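Peptidoglycan-N-acetylmuramic acid deacetylase PdaA (Bacillus subtilis, PDB 1NY1) catalyses the deacetylation of N-acetylmuramic acid in peptidoglycan glycan strands, a step toward the muramic delta-lactam of the spore cortex, and is required for germination. Local coordinates at residues Ala167-Asp170 with Trp171-Asn174; Lys180-Tyr183 with Asp184-Lys188; Thr77-Phe80 with Val81-Pro85; Asn55-Thr58 with Pro59-Leu62; Asp211-Thr214 with Asp215-Gln219. All blocks are in the same frame, centred on the assembly; numbering follows the deposited sequence.

How the contacts relate
All five contacts are local, each within a helix or turn, and all fall inside the NodB homology region. Along the chain the order is contact 4, 3, 1, 2, 5. Contacts 4 and 3 belong to helices 58-67 and 78-83, which follow successive strands of the curled parallel sheet; their centres are about 14 Å apart. Contact 1 is a loop holding Asp170 beside the probable catalytic residues; it packs on contact 2 through Phe168 and meets contact 4 where Ile173 touches Asn55. Contact 2, on helix 179-188, lies against contact 5, on helix 205-219, in the outer helical layer, with centres about 11 Å apart. Thr77 of contact 3 touches the metal-binding histidines.

Contact 1. Residues Ala167-Asp170 with Trp171-Asn174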
loop_
_atom_site.group_PDB
_atom_site.type_symbol
_atom_site.label_atom_id
_atom_site.label_comp_id
_atom_site.label_asym_id
_atom_site.label_seq_id
_atom_site.Cartn_x
_atom_site.Cartn_y
_atom_site.Cartn_z
ATOM N N ALA A 167 9.532 -0.491 3.537
ATOM C CA ALA A 167 8.752 -1.358 4.410
ATOM C C ALA A 167 9.673 -1.878 5.494
ATOM O O ALA A 167 10.881 -1.974 5.297
ATOM C CB ALA A 167 8.160 -2.523 3.618
ATOM N N PHE A 168 9.105 -2.195 6.645
ATOM C CA PHE A 168 9.891 -2.728 7.738
ATOM C C PHE A 168 9.007 -3.628 8.578
ATOM O O PHE A 168 7.818 -3.785 8.290
ATOM C CB PHE A 168 10.495 -1.609 8.587
ATOM C CG PHE A 168 9.535 -0.510 8.924
ATOM C CD1 PHE A 168 9.239 0.482 7.996
ATOM C CD2 PHE A 168 8.935 -0.462 10.178
ATOM C CE1 PHE A 168 8.355 1.514 8.313
ATOM C CE2 PHE A 168 8.049 0.566 10.505
ATOM C CZ PHE A 168 7.759 1.555 9.572
ATOM N N VAL A 169 9.579 -4.228 9.611
ATOM C CA VAL A 169 8.810 -5.138 10.436
ATOM C C VAL A 169 7.952 -4.430 11.467
ATOM O O VAL A 169 8.368 -4.226 12.607
ATOM C CB VAL A 169 9.720 -6.146 11.150
ATOM C CG1 VAL A 169 8.864 -7.145 11.922
ATOM C CG2 VAL A 169 10.592 -6.865 10.131
ATOM N N ASP A 170 6.748 -4.056 11.053
ATOM C CA ASP A 170 5.809 -3.383 11.942
ATOM C C ASP A 170 4.501 -4.175 11.939
ATOM O O ASP A 170 3.435 -3.636 12.223
ATOM C CB ASP A 170 5.569 -1.938 11.470
ATOM C CG ASP A 170 4.847 -1.867 10.135
ATOM O OD1 ASP A 170 4.986 -2.809 9.332
ATOM O OD2 ASP A 170 4.155 -0.860 9.881
ATOM N N TRP A 171 4.613 -5.465 11.633
ATOM C CA TRP A 171 3.468 -6.364 11.561
ATOM C C TRP A 171 3.555 -7.568 12.499
ATOM O O TRP A 171 2.635 -8.387 12.555
ATOM C CB TRP A 171 3.313 -6.876 10.132
ATOM C CG TRP A 171 4.610 -7.354 9.547
ATOM C CD1 TRP A 171 5.493 -6.619 8.809
ATOM C CD2 TRP A 171 5.175 -8.666 9.661
ATOM N NE1 TRP A 171 6.570 -7.394 8.451
ATOM C CE2 TRP A 171 6.401 -8.654 8.960
ATOM C CE3 TRP A 171 4.763 -9.850 10.286
ATOM C CZ2 TRP A 171 7.222 -9.786 8.865
ATOM C CZ3 TRP A 171 5.581 -10.975 10.191
ATOM C CH2 TRP A 171 6.795 -10.933 9.486
ATOM N N LYS A 172 4.663 -7.683 13.219
ATOM C CA LYS A 172 4.860 -8.798 14.146
ATOM C C LYS A 172 4.294 -8.483 15.524
ATOM O O LYS A 172 4.931 -7.804 16.325
ATOM C CB LYS A 172 6.347 -9.123 14.280
ATOM C CG LYS A 172 6.908 -9.937 13.141
ATOM C CD LYS A 172 8.310 -10.416 13.466
ATOM C CE LYS A 172 8.860 -11.272 12.338
ATOM N NZ LYS A 172 10.277 -11.660 12.572
ATOM N N ILE A 173 3.103 -8.999 15.806
ATOM C CA ILE A 173 2.455 -8.744 17.082
ATOM C C ILE A 173 3.186 -9.346 18.276
ATOM O O ILE A 173 3.117 -8.809 19.382
ATOM C CB ILE A 173 0.998 -9.264 17.079
ATOM C CG1 ILE A 173 0.244 -8.672 15.887
ATOM C CG2 ILE A 173 0.284 -8.839 18.358
ATOM C CD1 ILE A 173 0.169 -7.154 15.908
ATOM N N ASN A 174 3.900 -10.447 18.061
ATOM C CA ASN A 174 4.608 -11.090 19.164
ATOM C C ASN A 174 5.890 -10.350 19.540
ATOM O O ASN A 174 6.560 -10.712 20.503
ATOM C CB ASN A 174 4.923 -12.549 18.811
ATOM C CG ASN A 174 6.078 -12.680 17.839
ATOM O OD1 ASN A 174 6.234 -11.870 16.926
ATOM N ND2 ASN A 174 6.885 -13.716 18.021
HETATM O O HOH W 1 8.589 -6.678 6.544
#
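The indole of Trp171 overlaps the side chain of Val169, whose CG1 lies over one face of the ring, toward the rim and 4.1 Å from Trp171 CE2. The same methyl meets the chain of Lys172, with Val169 CG1 3.6 Å from Lys172 CG, and that methylene sits above the same indole face. A branched, wholly apolar residue suits this position, because its methyl is shared between an aromatic face and a run of extended methylenes. Val169 is also the centre of an inverse gamma turn, in which Asp170 N makes a weak bond to Phe168 O at 3.0 Å. With its CG placed between its own backbone N and carbonyl carbon (chi1 47°), Trp171 reaches back over this turn. Its NE1 donates to a water 2.9 Å away in the ring plane, and the water makes a weak bond to Phe168 O. The carboxylate of Asp170 is turned 80° from the indole plane and is engaged outside the turn: its OD2 accepts from the backbone N of His199, whose ring meets that of Trp171. His199 is probably the proton donor, and Asp170 probably raises its pKa. The chemistry divides: apolar packing, helped by a water held weakly at Phe168 O, keeps the indole over the turn, while the neighbouring carboxylate is tied to the backbone of the probable catalytic histidine.

Contact 2. Residues Lys180-Tyr183 with Asp184-Lys188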
loop_
_atom_site.group_PDB
_atom_site.type_symbol
_atom_site.label_atom_id
_atom_site.label_comp_id
_atom_site.label_asym_id
_atom_site.label_seq_id
_atom_site.Cartn_x
_atom_site.Cartn_y
_atom_site.Cartn_z
ATOM N N LYS A 180 10.122 4.415 18.490
ATOM C CA LYS A 180 11.430 4.711 17.934
ATOM C C LYS A 180 11.829 3.779 16.792
ATOM O O LYS A 180 12.355 4.236 15.779
ATOM C CB LYS A 180 12.486 4.683 19.044
ATOM C CG LYS A 180 13.904 4.972 18.576
ATOM C CD LYS A 180 14.870 4.960 19.751
ATOM C CE LYS A 180 16.316 4.916 19.286
ATOM N NZ LYS A 180 16.645 6.043 18.376
ATOM N N TYR A 181 11.572 2.482 16.937
ATOM C CA TYR A 181 11.936 1.531 15.890
ATOM C C TYR A 181 11.311 1.893 14.542
ATOM O O TYR A 181 11.999 1.945 13.519
ATOM C CB TYR A 181 11.502 0.113 16.268
ATOM C CG TYR A 181 11.973 -0.936 15.287
ATOM C CD1 TYR A 181 13.288 -1.399 15.318
ATOM C CD2 TYR A 181 11.119 -1.445 14.309
ATOM C CE1 TYR A 181 13.744 -2.342 14.401
ATOM C CE2 TYR A 181 11.568 -2.389 13.382
ATOM C CZ TYR A 181 12.882 -2.833 13.437
ATOM O OH TYR A 181 13.341 -3.763 12.529
ATOM N N ALA A 182 10.005 2.140 14.550
ATOM C CA ALA A 182 9.267 2.485 13.333
ATOM C C ALA A 182 9.661 3.853 12.796
ATOM O O ALA A 182 9.867 4.026 11.595
ATOM C CB ALA A 182 7.761 2.460 13.613
ATOM N N TYR A 183 9.736 4.826 13.696
ATOM C CA TYR A 183 10.107 6.179 13.317
ATOM C C TYR A 183 11.476 6.188 12.637
ATOM O O TYR A 183 11.631 6.739 11.549
ATOM C CB TYR A 183 10.116 7.081 14.553
ATOM C CG TYR A 183 10.737 8.435 14.317
ATOM C CD1 TYR A 183 12.099 8.645 14.540
ATOM C CD2 TYR A 183 9.972 9.502 13.845
ATOM C CE1 TYR A 183 12.685 9.883 14.300
ATOM C CE2 TYR A 183 10.552 10.746 13.597
ATOM C CZ TYR A 183 11.903 10.928 13.827
ATOM O OH TYR A 183 12.478 12.157 13.586
ATOM N N ASP A 184 12.466 5.570 13.272
ATOM C CA ASP A 184 13.808 5.537 12.701
ATOM C C ASP A 184 13.842 4.952 11.296
ATOM O O ASP A 184 14.603 5.420 10.446
ATOM C CB ASP A 184 14.767 4.767 13.611
ATOM C CG ASP A 184 15.164 5.561 14.839
ATOM O OD1 ASP A 184 14.974 6.800 14.826
ATOM O OD2 ASP A 184 15.681 4.957 15.808
ATOM N N HIS A 185 13.032 3.927 11.045
ATOM C CA HIS A 185 12.995 3.331 9.715
ATOM C C HIS A 185 12.375 4.247 8.671
ATOM O O HIS A 185 12.869 4.331 7.553
ATOM C CB HIS A 185 12.244 1.993 9.740
ATOM C CG HIS A 185 13.141 0.812 9.937
ATOM N ND1 HIS A 185 13.042 -0.027 11.025
ATOM C CD2 HIS A 185 14.172 0.346 9.194
ATOM C CE1 HIS A 185 13.975 -0.958 10.944
ATOM N NE2 HIS A 185 14.673 -0.754 9.843
HETATM N N MSE A 186 11.299 4.935 9.035
HETATM C CA MSE A 186 10.634 5.829 8.100
HETATM C C MSE A 186 11.493 7.028 7.734
HETATM O O MSE A 186 11.390 7.555 6.628
HETATM C CB MSE A 186 9.303 6.291 8.673
HETATM C CG MSE A 186 8.276 5.175 8.744
HETATM SE SE MSE A 186 6.519 5.789 9.231
HETATM C CE MSE A 186 6.629 5.636 11.144
ATOM N N ILE A 187 12.356 7.439 8.655
ATOM C CA ILE A 187 13.241 8.565 8.410
ATOM C C ILE A 187 14.461 8.109 7.612
ATOM O O ILE A 187 14.823 8.722 6.607
ATOM C CB ILE A 187 13.711 9.199 9.740
ATOM C CG1 ILE A 187 12.510 9.776 10.501
ATOM C CG2 ILE A 187 14.784 10.254 9.464
ATOM C CD1 ILE A 187 11.757 10.890 9.776
ATOM N N LYS A 188 15.084 7.019 8.050
ATOM C CA LYS A 188 16.277 6.507 7.385
ATOM C C LYS A 188 16.047 6.008 5.963
ATOM O O LYS A 188 16.876 6.241 5.084
ATOM C CB LYS A 188 16.912 5.395 8.226
ATOM C CG LYS A 188 18.207 4.827 7.640
ATOM C CD LYS A 188 19.102 4.221 8.720
ATOM C CE LYS A 188 18.411 3.089 9.462
ATOM N NZ LYS A 188 19.160 2.665 10.682
HETATM O O HOH W 2 14.645 8.435 17.006
#
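Tyr183 lays one face of its ring against Ile187, one helical turn further on. Its CB starts beside the backbone N of Asp184, and CG lies anti to its own backbone N (chi1 169°), which swings the ring forward over Ile187. At the near side of the ring, Tyr183 CD1 comes within 3.4 Å of Asp184 OD1. Farther out, Ile187 CG1 lies 3.8 Å from the Tyr183 ring centroid and 19° off its normal, a CH-pi contact. The phenolic OH at the tip bonds Asp215 OD2 of helix 205-219, so tyrosine supplies both a flat apolar face and a polar end. With an alanine here, Ile187 would probably lose the ring it packs on and Asp215 OD2 its phenolic partner. On the exposed side, Lys180 NZ forms a salt bridge at 3.0 Å with Asp184 OD2, which receives it on its syn lone pair, the side of OD1; a water donates to Asp184 OD1 and accepts a weak bond from the lysine. His185 turns its ring edge toward the face of Tyr181 in a T-shaped pair, centroids 4.7 Å apart and planes at 73°. Its ND1 also makes a weak bond to Tyr181 O. On the buried side, Ala182 CB touches CE of Met186, present as selenomethionine, and the small alanine lets Phe168 come close. The i to i+4 pairing is that of an alpha helix, and the split between the Lys180-Asp184 side and the buried Ala182-Met186 side makes it amphipathic, one of the outer helices round the curled parallel sheet of the NodB fold.

Contact 3. Residues Thr77-Phe80 with Val81-Pro85; sequences TGHF and VKDQP
Gln84 N bonds Phe80 O at 2.7 Å and Asp83 N bonds His79 O at 2.8 Å, the last backbone bonds of the short helix 78-83. Gln84 NE2 donates to Asp83 OD2 at 3.0 Å in a nearly straight bond (165°) that meets the carboxylate from above its plane. A water gives that same oxygen a second bond and has a weak link to His79 NE2. At the other end Thr77 is the N-cap, its OG1 accepting a weak bond from Phe80 N at 3.3 Å, as a small hydroxyl residue can; its side chain also touches His101 and His105, the metal-binding histidines. With CG anti to the backbone N in both residues (His79 chi1 172°), His79 and Asp83 point the same way; Asp83 CB lies over the His79 ring, 4.1 Å from its centroid, with the carboxylate turned only 11° from the ring plane. Gln84 CB lies over the face of the buried Phe80, 4.3 Å from the ring centroid, while Phe80 packs among Leu87, Ile88 and Met91 of the next helix. The chemistry implies a division of labour: a water and the Gln84 amide N-H satisfy Asp83 OD2, with a weak water link to His79, whereas an apolar ring closes the inner side.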
loop_
_atom_site.group_PDB
_atom_site.type_symbol
_atom_site.label_atom_id
_atom_site.label_comp_id
_atom_site.label_asym_id
_atom_site.label_seq_id
_atom_site.Cartn_x
_atom_site.Cartn_y
_atom_site.Cartn_z
ATOM N N THR A 77 -8.425 -6.332 3.061
ATOM C CA THR A 77 -8.822 -7.699 2.740
ATOM C C THR A 77 -10.301 -7.846 3.056
ATOM O O THR A 77 -10.885 -6.997 3.729
ATOM C CB THR A 77 -8.056 -8.748 3.591
ATOM O OG1 THR A 77 -8.419 -8.599 4.971
ATOM C CG2 THR A 77 -6.559 -8.574 3.434
ATOM N N GLY A 78 -10.899 -8.931 2.578
ATOM C CA GLY A 78 -12.305 -9.161 2.842
ATOM C C GLY A 78 -12.604 -9.149 4.332
ATOM O O GLY A 78 -13.572 -8.531 4.777
ATOM N N HIS A 79 -11.765 -9.820 5.114
ATOM C CA HIS A 79 -11.970 -9.875 6.556
ATOM C C HIS A 79 -11.987 -8.500 7.210
ATOM O O HIS A 79 -12.843 -8.217 8.048
ATOM C CB HIS A 79 -10.891 -10.717 7.233
ATOM C CG HIS A 79 -10.951 -10.660 8.730
ATOM N ND1 HIS A 79 -11.961 -11.254 9.457
ATOM C CD2 HIS A 79 -10.170 -10.015 9.628
ATOM C CE1 HIS A 79 -11.801 -10.975 10.738
ATOM N NE2 HIS A 79 -10.723 -10.225 10.870
ATOM N N PHE A 80 -11.027 -7.657 6.845
ATOM C CA PHE A 80 -10.950 -6.323 7.421
ATOM C C PHE A 80 -12.223 -5.533 7.141
ATOM O O PHE A 80 -12.782 -4.892 8.035
ATOM C CB PHE A 80 -9.752 -5.557 6.856
ATOM C CG PHE A 80 -9.523 -4.236 7.524
ATOM C CD1 PHE A 80 -8.883 -4.170 8.757
ATOM C CD2 PHE A 80 -10.000 -3.063 6.953
ATOM C CE1 PHE A 80 -8.723 -2.953 9.416
ATOM C CE2 PHE A 80 -9.848 -1.839 7.602
ATOM C CZ PHE A 80 -9.209 -1.785 8.837
ATOM N N VAL A 81 -12.674 -5.574 5.892
ATOM C CA VAL A 81 -13.880 -4.859 5.495
ATOM C C VAL A 81 -15.099 -5.354 6.272
ATOM O O VAL A 81 -15.872 -4.558 6.795
ATOM C CB VAL A 81 -14.136 -5.008 3.973
ATOM C CG1 VAL A 81 -15.459 -4.357 3.599
ATOM C CG2 VAL A 81 -13.002 -4.358 3.192
ATOM N N LYS A 82 -15.259 -6.669 6.351
ATOM C CA LYS A 82 -16.385 -7.260 7.061
ATOM C C LYS A 82 -16.304 -7.019 8.572
ATOM O O LYS A 82 -17.322 -6.826 9.235
ATOM C CB LYS A 82 -16.440 -8.765 6.791
ATOM C CG LYS A 82 -16.496 -9.143 5.308
ATOM C CD LYS A 82 -17.910 -9.106 4.746
ATOM C CE LYS A 82 -18.736 -10.290 5.251
ATOM N NZ LYS A 82 -20.129 -10.273 4.710
ATOM N N ASP A 83 -15.093 -7.022 9.118
ATOM C CA ASP A 83 -14.920 -6.833 10.554
ATOM C C ASP A 83 -14.916 -5.375 11.014
ATOM O O ASP A 83 -15.329 -5.074 12.138
ATOM C CB ASP A 83 -13.623 -7.521 11.006
ATOM C CG ASP A 83 -13.461 -7.527 12.507
ATOM O OD1 ASP A 83 -14.352 -8.072 13.196
ATOM O OD2 ASP A 83 -12.445 -6.988 13.003
ATOM N N GLN A 84 -14.474 -4.471 10.145
ATOM C CA GLN A 84 -14.379 -3.055 10.497
ATOM C C GLN A 84 -15.092 -2.078 9.556
ATOM O O GLN A 84 -14.474 -1.139 9.039
ATOM C CB GLN A 84 -12.902 -2.666 10.583
ATOM C CG GLN A 84 -12.116 -3.439 11.630
ATOM C CD GLN A 84 -12.562 -3.112 13.037
ATOM O OE1 GLN A 84 -12.839 -1.956 13.355
ATOM N NE2 GLN A 84 -12.615 -4.124 13.897
ATOM N N PRO A 85 -16.406 -2.261 9.350
ATOM C CA PRO A 85 -17.207 -1.398 8.469
ATOM C C PRO A 85 -17.074 0.100 8.764
ATOM O O PRO A 85 -16.947 0.911 7.845
ATOM C CB PRO A 85 -18.637 -1.887 8.706
ATOM C CG PRO A 85 -18.452 -3.311 9.140
ATOM C CD PRO A 85 -17.257 -3.244 10.040
HETATM O O HOH W 3 -9.925 -7.484 12.695
#

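Contact 4. Residues Asn55-Thr58 with Pro59-Leu62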
loop_
_atom_site.group_PDB
_atom_site.type_symbol
_atom_site.label_atom_id
_atom_site.label_comp_id
_atom_site.label_asym_id
_atom_site.label_seq_id
_atom_site.Cartn_x
_atom_site.Cartn_y
_atom_site.Cartn_z
ATOM N N ASN A 55 -6.144 -4.089 15.304
ATOM C CA ASN A 55 -5.587 -4.327 16.629
ATOM C C ASN A 55 -5.745 -3.093 17.524
ATOM O O ASN A 55 -5.057 -2.956 18.536
ATOM C CB ASN A 55 -4.116 -4.748 16.536
ATOM C CG ASN A 55 -3.591 -5.328 17.840
ATOM O OD1 ASN A 55 -4.314 -6.019 18.560
ATOM N ND2 ASN A 55 -2.321 -5.064 18.140
ATOM N N GLY A 56 -6.638 -2.189 17.125
ATOM C CA GLY A 56 -6.937 -1.011 17.925
ATOM C C GLY A 56 -6.265 0.326 17.661
ATOM O O GLY A 56 -6.517 1.275 18.398
ATOM N N TYR A 57 -5.452 0.425 16.613
ATOM C CA TYR A 57 -4.752 1.668 16.332
ATOM C C TYR A 57 -5.139 2.399 15.052
ATOM O O TYR A 57 -4.707 3.531 14.836
ATOM C CB TYR A 57 -3.236 1.413 16.311
ATOM C CG TYR A 57 -2.705 0.731 17.556
ATOM C CD1 TYR A 57 -2.748 1.368 18.792
ATOM C CD2 TYR A 57 -2.180 -0.562 17.496
ATOM C CE1 TYR A 57 -2.282 0.738 19.946
ATOM C CE2 TYR A 57 -1.709 -1.206 18.647
ATOM C CZ TYR A 57 -1.768 -0.546 19.869
ATOM O OH TYR A 57 -1.338 -1.170 21.023
ATOM N N THR A 58 -5.947 1.784 14.197
ATOM C CA THR A 58 -6.293 2.451 12.945
ATOM C C THR A 58 -7.014 3.787 13.136
ATOM O O THR A 58 -6.811 4.714 12.357
ATOM C CB THR A 58 -7.087 1.512 12.025
ATOM O OG1 THR A 58 -6.305 0.331 11.795
ATOM C CG2 THR A 58 -7.354 2.180 10.681
ATOM N N PRO A 59 -7.864 3.903 14.172
ATOM C CA PRO A 59 -8.551 5.182 14.382
ATOM C C PRO A 59 -7.519 6.285 14.612
ATOM O O PRO A 59 -7.659 7.390 14.090
ATOM C CB PRO A 59 -9.396 4.917 15.621
ATOM C CG PRO A 59 -9.782 3.491 15.441
ATOM C CD PRO A 59 -8.474 2.846 14.996
ATOM N N LYS A 60 -6.481 5.991 15.392
ATOM C CA LYS A 60 -5.447 6.992 15.645
ATOM C C LYS A 60 -4.666 7.310 14.372
ATOM O O LYS A 60 -4.306 8.465 14.134
ATOM C CB LYS A 60 -4.492 6.536 16.757
ATOM C CG LYS A 60 -5.084 6.642 18.171
ATOM C CD LYS A 60 -4.023 6.475 19.265
ATOM C CE LYS A 60 -3.409 5.073 19.256
ATOM N NZ LYS A 60 -2.263 4.934 20.213
ATOM N N VAL A 61 -4.406 6.294 13.551
ATOM C CA VAL A 61 -3.690 6.516 12.300
ATOM C C VAL A 61 -4.488 7.470 11.417
ATOM O O VAL A 61 -3.930 8.373 10.795
ATOM C CB VAL A 61 -3.465 5.195 11.538
ATOM C CG1 VAL A 61 -3.031 5.487 10.103
ATOM C CG2 VAL A 61 -2.401 4.365 12.245
ATOM N N LEU A 62 -5.800 7.262 11.363
ATOM C CA LEU A 62 -6.657 8.127 10.566
ATOM C C LEU A 62 -6.646 9.554 11.126
ATOM O O LEU A 62 -6.663 10.514 10.361
ATOM C CB LEU A 62 -8.084 7.562 10.526
ATOM C CG LEU A 62 -8.259 6.323 9.630
ATOM C CD1 LEU A 62 -9.636 5.705 9.842
ATOM C CD2 LEU A 62 -8.076 6.718 8.164
HETATM O O HOH W 4 -6.731 4.146 17.807
#
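The chain enters helix 58-67 here, with Tyr57 O accepting from Val61 N and Thr58 O accepting from Leu62 N, the latter at 2.9 Å. Before this first turn, Gly56 has a positive phi of 96°, where a CB would press on the carbonyl O of Asn55, so the lack of a side chain suits the bend. A water bridges the gap to the helix, donating to Gly56 O and accepting from Lys60 N at 3.0 Å. Pro59 also fits its place, since a nitrogen without hydrogen costs nothing in a first turn, where no earlier helical carbonyl awaits it. Tyr57 and Lys60 run side by side in the same direction, and Lys60 CE comes to the ring edge, 3.8 Å from Tyr57 CD1. Bent at chi3 (-65°), the lysine carries NZ on to a salt bridge with Glu207. Thr58 serves two environments: its OG1 is hydrogen-bonded to Glu54 OE1 and Thr200 OG1, while CG2, anti to the backbone N, heads into the interior and lies 4.3 Å from Leu62 CD1, near Leu87 and Met91. Threonine thus joins a polar tie to the loop with a methyl packed in the interior. Such a link, from strand 44-51 through helix 58-67 to the parallel strand 73-76, is a beta-alpha-beta crossover, the building unit of the NodB fold.

Contact 5. Residues Asp211-Thr214 with Asp215-Gln219; sequences DAIT and DLKKQ
Ile213 and Lys217 lie side by side and point the same way, one turn apart on helix 205-219. Apolar contact joins them, with Ile213 CG2 3.9 Å from Lys217 CE. CG2, the isoleucine branch anti to the backbone N, lies alongside the extended lysine chain. A second apolar pair, Ala212 CB with Leu216 CD1 at 4.4 Å, lies on the buried side; the small alanine leaves room for Met186. Backbone hydrogen bonds hold the turns together: four successive bonds of the i to i+4 kind join Asp211-Thr214 to Asp215-Lys218, among them Leu216 N to Ala212 O at 2.8 Å. The polar ends bind residues outside 211-219. Asp211 OD2 makes a salt bridge with Lys179, Asp215 is held by Tyr183 of helix 179-188, and Thr214 OG1 turns back to Asp210 O. The two carboxylates, with the OD2 atoms of Asp211 and Asp215 5.9 Å apart, would probably repel each other somewhat, and their separate partners should ease this. Lys217 NZ bonds His68 O, so a long aliphatic chain with a donor at its end suits the site. A serine in place of Lys217 would probably leave His68 O without this partner and uncover Ile213 CG2. Ile213, Leu216 and Lys217 pack on Phe223 of strand 222-224, Ile213 and Leu216 also reach strand 44-51, and Asp211, Ala212 and Leu216 face helix 179-188, so the helix is wedged between sheet and neighbouring helix.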
loop_
_atom_site.group_PDB
_atom_site.type_symbol
_atom_site.label_atom_id
_atom_site.label_comp_id
_atom_site.label_asym_id
_atom_site.label_seq_id
_atom_site.Cartn_x
_atom_site.Cartn_y
_atom_site.Cartn_z
ATOM N N ASP A 211 5.153 11.572 14.127
ATOM C CA ASP A 211 6.491 12.164 14.196
ATOM C C ASP A 211 7.209 12.135 12.852
ATOM O O ASP A 211 7.887 13.091 12.474
ATOM C CB ASP A 211 7.360 11.433 15.226
ATOM C CG ASP A 211 6.864 11.611 16.652
ATOM O OD1 ASP A 211 5.897 12.372 16.865
ATOM O OD2 ASP A 211 7.450 10.989 17.560
ATOM N N ALA A 212 7.067 11.024 12.138
ATOM C CA ALA A 212 7.710 10.861 10.841
ATOM C C ALA A 212 7.210 11.889 9.834
ATOM O O ALA A 212 8.003 12.503 9.127
ATOM C CB ALA A 212 7.472 9.448 10.312
ATOM N N ILE A 213 5.896 12.077 9.759
ATOM C CA ILE A 213 5.354 13.051 8.819
ATOM C C ILE A 213 5.828 14.446 9.212
ATOM O O ILE A 213 6.293 15.214 8.369
ATOM C CB ILE A 213 3.812 13.030 8.795
ATOM C CG1 ILE A 213 3.326 11.697 8.224
ATOM C CG2 ILE A 213 3.288 14.177 7.926
ATOM C CD1 ILE A 213 1.834 11.506 8.329
ATOM N N THR A 214 5.714 14.773 10.495
ATOM C CA THR A 214 6.146 16.080 10.962
ATOM C C THR A 214 7.591 16.349 10.541
ATOM O O THR A 214 7.870 17.346 9.874
ATOM C CB THR A 214 6.034 16.197 12.496
ATOM O OG1 THR A 214 4.677 15.974 12.894
ATOM C CG2 THR A 214 6.460 17.586 12.957
ATOM N N ASP A 215 8.507 15.456 10.903
ATOM C CA ASP A 215 9.916 15.646 10.561
ATOM C C ASP A 215 10.239 15.555 9.071
ATOM O O ASP A 215 11.132 16.256 8.585
ATOM C CB ASP A 215 10.793 14.667 11.344
ATOM C CG ASP A 215 10.785 14.950 12.832
ATOM O OD1 ASP A 215 10.934 16.135 13.218
ATOM O OD2 ASP A 215 10.636 13.992 13.621
ATOM N N LEU A 216 9.533 14.694 8.341
ATOM C CA LEU A 216 9.780 14.570 6.909
ATOM C C LEU A 216 9.320 15.841 6.198
ATOM O O LEU A 216 9.965 16.302 5.253
ATOM C CB LEU A 216 9.069 13.329 6.348
ATOM C CG LEU A 216 9.799 12.017 6.659
ATOM C CD1 LEU A 216 8.914 10.819 6.342
ATOM C CD2 LEU A 216 11.085 11.955 5.849
ATOM N N LYS A 217 8.213 16.418 6.657
ATOM C CA LYS A 217 7.718 17.650 6.055
ATOM C C LYS A 217 8.742 18.761 6.281
ATOM O O LYS A 217 9.042 19.535 5.369
ATOM C CB LYS A 217 6.382 18.071 6.670
ATOM C CG LYS A 217 5.165 17.381 6.066
ATOM C CD LYS A 217 3.891 18.019 6.576
ATOM C CE LYS A 217 2.664 17.446 5.898
ATOM N NZ LYS A 217 1.407 18.113 6.364
ATOM N N LYS A 218 9.275 18.836 7.499
ATOM C CA LYS A 218 10.265 19.858 7.818
ATOM C C LYS A 218 11.483 19.740 6.901
ATOM O O LYS A 218 12.080 20.750 6.519
ATOM C CB LYS A 218 10.697 19.749 9.286
ATOM C CG LYS A 218 11.674 20.843 9.700
ATOM C CD LYS A 218 12.015 20.792 11.184
ATOM C CE LYS A 218 12.954 21.936 11.559
ATOM N NZ LYS A 218 13.303 21.926 13.004
ATOM N N GLN A 219 11.849 18.510 6.547
ATOM C CA GLN A 219 12.986 18.269 5.660
ATOM C C GLN A 219 12.710 18.752 4.242
ATOM O O GLN A 219 13.632 18.908 3.443
ATOM C CB GLN A 219 13.325 16.779 5.597
ATOM C CG GLN A 219 13.991 16.221 6.831
ATOM C CD GLN A 219 14.343 14.754 6.663
ATOM O OE1 GLN A 219 14.906 14.354 5.641
ATOM N NE2 GLN A 219 14.020 13.946 7.667
#